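Putative Fe-S biosynthesis protein (Lactobacillus acidophilus, PDB 2QGO) is a putative iron-sulphur cluster biosynthesis protein of the Fe-S_biosyn family, and probably takes part in assembling or delivering such clusters. Local coordinates at residues D23-L28 and N71-T76; G34-I39 and K57-Y62. One frame throughout, in Å; residues are numbered along the deposited sequence.

In the fold
Contact 1 lies in the mixed beta-sheet, where strand 25-30 runs parallel to strand 73-76; contact 2 joins two loops, 34-39 and 57-62, about 12 Å away from centre to centre. Along the chain the order is 23-28, 34-39, 57-62 and 71-76, so the loops paired in contact 2 fall between the strands paired in contact 1. The two meet directly: the ring of Tyr62 lies against Ile27, and Tyr75 packs on the backbone of Tyr62. Strand 50-55, on the other flank of strand 25-30, leads into loop 57-62. The two loops are thus tied to each other and seated on strand 25-30.

Contact 1: residues D23-L28 and N71-T76; sequences DKILIL and NVKIYT
Leu26 gives its N-H to Lys73 O at 2.7 Å, almost straight at 176°, and takes the N-H of Tyr75 on its own O at 2.6 Å. With Leu28 N to Tyr75 O at 2.9 Å, this is the bonding of a parallel beta ladder, which sets strand 25-30 beside strand 73-76 in the mixed sheet of the Fe-S_biosyn domain. The short strand axes are twisted by 33°. A side chain carries the ladder one step further: Thr76 OG1 donates to Leu28 O at 2.9 Å, its chi1 of -165° swinging the hydroxyl away from its own backbone N and over to the neighbouring strand. Before the ladder begins, a water bridges the gap, accepting from Lys73 N, at the centre of an inverse gamma turn, and probably donating to Lys24 O. The ammonium of Lys24 turns elsewhere, to a salt bridge with Asp56.

Packing between the strands differs on the two faces. On one, Leu26 reaches back with CD1 to Val72 CG1 at 3.6 Å, while Ile74 stretches forward, CG1 anti to its backbone N, until CD1 rests on Leu28 CB; Phe8 of strand 6-8 touches both Val72 and Ile74. The other face carries Ile25, Ile27, Lys73 and Tyr75. Here Ile25 splits its branches: CD1 lies on the aliphatic chain of Lys73, 3.8 Å from its CD, and CG2 approaches the Tyr75 ring at CD2, 4.1 Å away. That same ring turns an edge to the backbone, with Leu26 O close to its plane and 3.9 Å from Tyr75 CD2.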
loop_
_atom_site.group_PDB
_atom_site.type_symbol
_atom_site.label_atom_id
_atom_site.label_comp_id
_atom_site.label_asym_id
_atom_site.label_seq_id
_atom_site.Cartn_x
_atom_site.Cartn_y
_atom_site.Cartn_z
ATOM N N ASP A 23 -10.154 -6.259 -2.705
ATOM C CA ASP A 23 -11.174 -6.384 -1.673
ATOM C C ASP A 23 -10.570 -6.591 -0.286
ATOM O O ASP A 23 -11.290 -6.734 0.696
ATOM C CB ASP A 23 -12.058 -7.588 -2.004
ATOM C CG ASP A 23 -11.285 -8.908 -1.946
ATOM O OD1 ASP A 23 -10.268 -9.062 -2.683
ATOM O OD2 ASP A 23 -11.685 -9.789 -1.147
ATOM N N LYS A 24 -9.246 -6.615 -0.212
ATOM C CA LYS A 24 -8.557 -6.849 1.043
ATOM C C LYS A 24 -8.263 -5.590 1.848
ATOM O O LYS A 24 -8.503 -4.468 1.400
ATOM C CB LYS A 24 -7.227 -7.549 0.767
ATOM C CG LYS A 24 -7.332 -8.866 0.018
ATOM C CD LYS A 24 -7.901 -9.962 0.890
ATOM C CE LYS A 24 -7.793 -11.307 0.207
ATOM N NZ LYS A 24 -8.417 -12.360 1.049
ATOM N N ILE A 25 -7.735 -5.798 3.052
ATOM C CA ILE A 25 -7.338 -4.686 3.888
ATOM C C ILE A 25 -5.981 -4.302 3.309
ATOM O O ILE A 25 -5.060 -5.122 3.277
ATOM C CB ILE A 25 -7.159 -5.116 5.360
ATOM C CG1 ILE A 25 -8.491 -5.630 5.917
ATOM C CG2 ILE A 25 -6.608 -3.953 6.180
ATOM C CD1 ILE A 25 -9.647 -4.633 5.807
ATOM N N LEU A 26 -5.855 -3.076 2.826
ATOM C CA LEU A 26 -4.586 -2.642 2.247
ATOM C C LEU A 26 -3.876 -1.649 3.149
ATOM O O LEU A 26 -4.501 -0.766 3.734
ATOM C CB LEU A 26 -4.807 -2.014 0.870
ATOM C CG LEU A 26 -5.467 -2.919 -0.165
ATOM C CD1 LEU A 26 -5.638 -2.148 -1.462
ATOM C CD2 LEU A 26 -4.614 -4.179 -0.384
ATOM N N ILE A 27 -2.566 -1.813 3.257
ATOM C CA ILE A 27 -1.740 -0.945 4.078
ATOM C C ILE A 27 -0.636 -0.345 3.222
ATOM O O ILE A 27 0.216 -1.065 2.707
ATOM C CB ILE A 27 -1.093 -1.742 5.233
ATOM C CG1 ILE A 27 -2.182 -2.336 6.125
ATOM C CG2 ILE A 27 -0.140 -0.849 6.018
ATOM C CD1 ILE A 27 -1.658 -3.333 7.152
ATOM N N LEU A 28 -0.666 0.973 3.064
ATOM C CA LEU A 28 0.348 1.672 2.283
ATOM C C LEU A 28 1.378 2.214 3.262
ATOM O O LEU A 28 1.042 2.947 4.184
ATOM C CB LEU A 28 -0.286 2.824 1.496
ATOM C CG LEU A 28 0.636 3.789 0.735
ATOM C CD1 LEU A 28 1.453 3.023 -0.312
ATOM C CD2 LEU A 28 -0.216 4.884 0.063
ATOM N N ASN A 71 -14.168 2.558 -2.587
ATOM C CA ASN A 71 -14.497 1.507 -1.630
ATOM C C ASN A 71 -13.330 0.605 -1.289
ATOM O O ASN A 71 -13.513 -0.576 -1.020
ATOM C CB ASN A 71 -15.647 0.662 -2.168
ATOM C CG ASN A 71 -16.857 1.490 -2.485
ATOM O OD1 ASN A 71 -17.508 2.014 -1.582
ATOM N ND2 ASN A 71 -17.157 1.640 -3.769
ATOM N N VAL A 72 -12.131 1.168 -1.306
ATOM C CA VAL A 72 -10.944 0.404 -0.981
ATOM C C VAL A 72 -10.631 0.610 0.496
ATOM O O VAL A 72 -10.584 1.744 0.981
ATOM C CB VAL A 72 -9.742 0.863 -1.838
ATOM C CG1 VAL A 72 -8.482 0.109 -1.432
ATOM C CG2 VAL A 72 -10.051 0.635 -3.313
ATOM N N LYS A 73 -10.434 -0.487 1.215
ATOM C CA LYS A 73 -10.109 -0.407 2.633
ATOM C C LYS A 73 -8.591 -0.285 2.743
ATOM O O LYS A 73 -7.893 -1.280 2.926
ATOM C CB LYS A 73 -10.605 -1.659 3.351
ATOM C CG LYS A 73 -12.109 -1.851 3.226
ATOM C CD LYS A 73 -12.559 -3.172 3.814
ATOM C CE LYS A 73 -14.065 -3.284 3.781
ATOM N NZ LYS A 73 -14.525 -4.598 4.320
ATOM N N ILE A 74 -8.096 0.943 2.603
ATOM C CA ILE A 74 -6.662 1.209 2.655
ATOM C C ILE A 74 -6.279 2.044 3.868
ATOM O O ILE A 74 -6.913 3.048 4.170
ATOM C CB ILE A 74 -6.178 1.898 1.339
ATOM C CG1 ILE A 74 -4.687 2.241 1.437
ATOM C CG2 ILE A 74 -7.022 3.142 1.044
ATOM C CD1 ILE A 74 -4.062 2.631 0.107
ATOM N N TYR A 75 -5.222 1.616 4.550
ATOM C CA TYR A 75 -4.745 2.270 5.768
ATOM C C TYR A 75 -3.260 2.618 5.747
ATOM O O TYR A 75 -2.532 2.256 4.827
ATOM C CB TYR A 75 -4.976 1.348 6.963
ATOM C CG TYR A 75 -6.422 1.019 7.238
ATOM C CD1 TYR A 75 -7.093 1.612 8.301
ATOM C CD2 TYR A 75 -7.121 0.109 6.442
ATOM C CE1 TYR A 75 -8.427 1.309 8.575
ATOM C CE2 TYR A 75 -8.470 -0.202 6.705
ATOM C CZ TYR A 75 -9.113 0.406 7.780
ATOM O OH TYR A 75 -10.434 0.125 8.072
ATOM N N THR A 76 -2.834 3.316 6.797
ATOM C CA THR A 76 -1.441 3.692 6.988
ATOM C C THR A 76 -1.254 4.035 8.468
ATOM O O THR A 76 -2.176 3.872 9.265
ATOM C CB THR A 76 -1.043 4.896 6.112
ATOM O OG1 THR A 76 0.385 4.992 6.062
ATOM C CG2 THR A 76 -1.611 6.191 6.673
HETATM O O HOH W 1 -12.820 -3.752 0.077
HETATM O O HOH W 2 -10.372 -3.059 -0.011
#

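Contact 2: residues G34-I39 and K57-Y62; sequences GGKYSI and KVDPDY
Residues Gly35 to Ser38 and Asp59 to Tyr62 each form a type I beta turn, the second closed by Tyr62 N to Asp59 O at 2.8 Å. Between them, one carboxylate oxygen does most of the work. Asp59 OD2 accepts from Lys36 NZ on its syn lone pair and from Tyr37 OH on its anti lone pair, each at 2.7 Å, so two donors fix this oxygen from different sides. The Tyr37 ring and the carboxylate stand nearly perpendicular, their planes 85° apart. The other oxygen, Asp59 OD1, accepts from Asp61 N at 2.8 Å, on its anti side but 34° out of the carboxylate plane, making an Asx turn; this bond from a main-chain N-H to the side chain helps set the rotation of the carboxylate.

Lys36 reaches Asp59 with its chain fully extended beyond CG, and its NZ also meets Asp61 OD2 in a longer salt bridge of 3.5 Å. The two carboxylates would tend to stabilise the charged ammonium. This salt-bridge network joins the loop after strand 25-30 to the one after strand 50-55. Lys36 CG sits over one face of the Tyr37 ring, toward its rim, while its CE comes to the edge of the Tyr62 ring.

The two tyrosines run alongside each other head to tail, their planes inclined at 38°, with Tyr37 CE2 3.5 Å from Tyr62 CE2. Both rings also touch Ile27 and Ile29 of strand 25-30; Tyr37 is also covered by Leu118 and Leu119 of helix 115-125. A water accepts from Tyr37 N at 2.9 Å and is hydrogen-bonded to Tyr62 OH at 3.1 Å.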
loop_
_atom_site.group_PDB
_atom_site.type_symbol
_atom_site.label_atom_id
_atom_site.label_comp_id
_atom_site.label_asym_id
_atom_site.label_seq_id
_atom_site.Cartn_x
_atom_site.Cartn_y
_atom_site.Cartn_z
ATOM N N GLY A 34 12.876 -0.838 8.110
ATOM C CA GLY A 34 12.632 -0.823 9.543
ATOM C C GLY A 34 11.302 -1.349 10.057
ATOM O O GLY A 34 11.207 -1.712 11.231
ATOM N N GLY A 35 10.281 -1.393 9.203
ATOM C CA GLY A 35 8.971 -1.868 9.632
ATOM C C GLY A 35 8.803 -3.378 9.628
ATOM O O GLY A 35 9.590 -4.105 9.003
ATOM N N LYS A 36 7.770 -3.860 10.314
ATOM C CA LYS A 36 7.529 -5.295 10.378
ATOM C C LYS A 36 7.165 -5.904 9.028
ATOM O O LYS A 36 7.410 -7.089 8.800
ATOM C CB LYS A 36 6.445 -5.627 11.417
ATOM C CG LYS A 36 5.069 -5.025 11.169
ATOM C CD LYS A 36 4.083 -5.526 12.235
ATOM C CE LYS A 36 2.674 -4.999 12.015
ATOM N NZ LYS A 36 1.753 -5.451 13.102
ATOM N N TYR A 37 6.611 -5.093 8.128
ATOM C CA TYR A 37 6.221 -5.575 6.801
ATOM C C TYR A 37 7.227 -5.293 5.671
ATOM O O TYR A 37 6.851 -5.292 4.495
ATOM C CB TYR A 37 4.869 -4.976 6.408
ATOM C CG TYR A 37 3.712 -5.432 7.267
ATOM C CD1 TYR A 37 3.415 -6.787 7.401
ATOM C CD2 TYR A 37 2.896 -4.507 7.924
ATOM C CE1 TYR A 37 2.334 -7.218 8.164
ATOM C CE2 TYR A 37 1.806 -4.928 8.693
ATOM C CZ TYR A 37 1.531 -6.287 8.809
ATOM O OH TYR A 37 0.463 -6.722 9.555
ATOM N N SER A 38 8.496 -5.079 6.011
ATOM C CA SER A 38 9.532 -4.788 5.009
ATOM C C SER A 38 9.622 -5.781 3.835
ATOM O O SER A 38 9.640 -6.989 4.035
ATOM C CB SER A 38 10.893 -4.674 5.701
ATOM O OG SER A 38 11.878 -4.151 4.831
ATOM N N ILE A 39 9.717 -5.223 2.626
ATOM C CA ILE A 39 9.789 -5.923 1.328
ATOM C C ILE A 39 8.710 -6.971 1.125
ATOM O O ILE A 39 7.519 -6.635 1.025
ATOM C CB ILE A 39 11.193 -6.577 1.039
ATOM C CG1 ILE A 39 11.393 -7.837 1.879
ATOM C CG2 ILE A 39 12.302 -5.561 1.263
ATOM C CD1 ILE A 39 10.814 -9.111 1.229
ATOM N N LYS A 57 -7.708 -8.756 7.852
ATOM C CA LYS A 57 -8.314 -8.017 8.949
ATOM C C LYS A 57 -7.422 -6.814 9.215
ATOM O O LYS A 57 -6.252 -6.795 8.824
ATOM C CB LYS A 57 -8.429 -8.885 10.207
ATOM C CG LYS A 57 -9.493 -9.974 10.099
ATOM C CD LYS A 57 -9.719 -10.703 11.430
ATOM C CE LYS A 57 -10.769 -10.010 12.309
ATOM N NZ LYS A 57 -10.432 -8.589 12.641
ATOM N N VAL A 58 -7.976 -5.806 9.869
ATOM C CA VAL A 58 -7.228 -4.595 10.169
ATOM C C VAL A 58 -6.086 -4.840 11.152
ATOM O O VAL A 58 -6.176 -5.701 12.032
ATOM C CB VAL A 58 -8.164 -3.519 10.753
ATOM C CG1 VAL A 58 -9.209 -3.108 9.709
ATOM C CG2 VAL A 58 -8.854 -4.065 12.003
ATOM N N ASP A 59 -5.005 -4.088 10.978
ATOM C CA ASP A 59 -3.846 -4.168 11.865
ATOM C C ASP A 59 -3.906 -2.896 12.718
ATOM O O ASP A 59 -3.795 -1.788 12.196
ATOM C CB ASP A 59 -2.545 -4.169 11.054
ATOM C CG ASP A 59 -1.302 -4.359 11.925
ATOM O OD1 ASP A 59 -1.292 -3.922 13.096
ATOM O OD2 ASP A 59 -0.321 -4.940 11.422
ATOM N N PRO A 60 -4.096 -3.041 14.039
ATOM C CA PRO A 60 -4.164 -1.862 14.913
ATOM C C PRO A 60 -2.947 -0.932 14.848
ATOM O O PRO A 60 -3.040 0.233 15.225
ATOM C CB PRO A 60 -4.395 -2.466 16.304
ATOM C CG PRO A 60 -3.873 -3.880 16.176
ATOM C CD PRO A 60 -4.336 -4.278 14.800
ATOM N N ASP A 61 -1.809 -1.436 14.377
ATOM C CA ASP A 61 -0.618 -0.594 14.247
ATOM C C ASP A 61 -0.768 0.365 13.057
ATOM O O ASP A 61 0.036 1.286 12.887
ATOM C CB ASP A 61 0.640 -1.443 14.037
ATOM C CG ASP A 61 1.176 -2.040 15.333
ATOM O OD1 ASP A 61 0.565 -1.815 16.410
ATOM O OD2 ASP A 61 2.220 -2.735 15.268
ATOM N N TYR A 62 -1.790 0.141 12.235
ATOM C CA TYR A 62 -2.036 0.978 11.053
ATOM C C TYR A 62 -3.523 1.314 11.000
ATOM O O TYR A 62 -4.253 0.801 10.150
ATOM C CB TYR A 62 -1.632 0.213 9.793
ATOM C CG TYR A 62 -0.165 -0.143 9.748
ATOM C CD1 TYR A 62 0.786 0.785 9.335
ATOM C CD2 TYR A 62 0.278 -1.396 10.160
ATOM C CE1 TYR A 62 2.148 0.476 9.338
ATOM C CE2 TYR A 62 1.637 -1.716 10.167
ATOM C CZ TYR A 62 2.564 -0.772 9.755
ATOM O OH TYR A 62 3.902 -1.071 9.773
HETATM O O HOH W 3 6.148 -2.243 8.040
#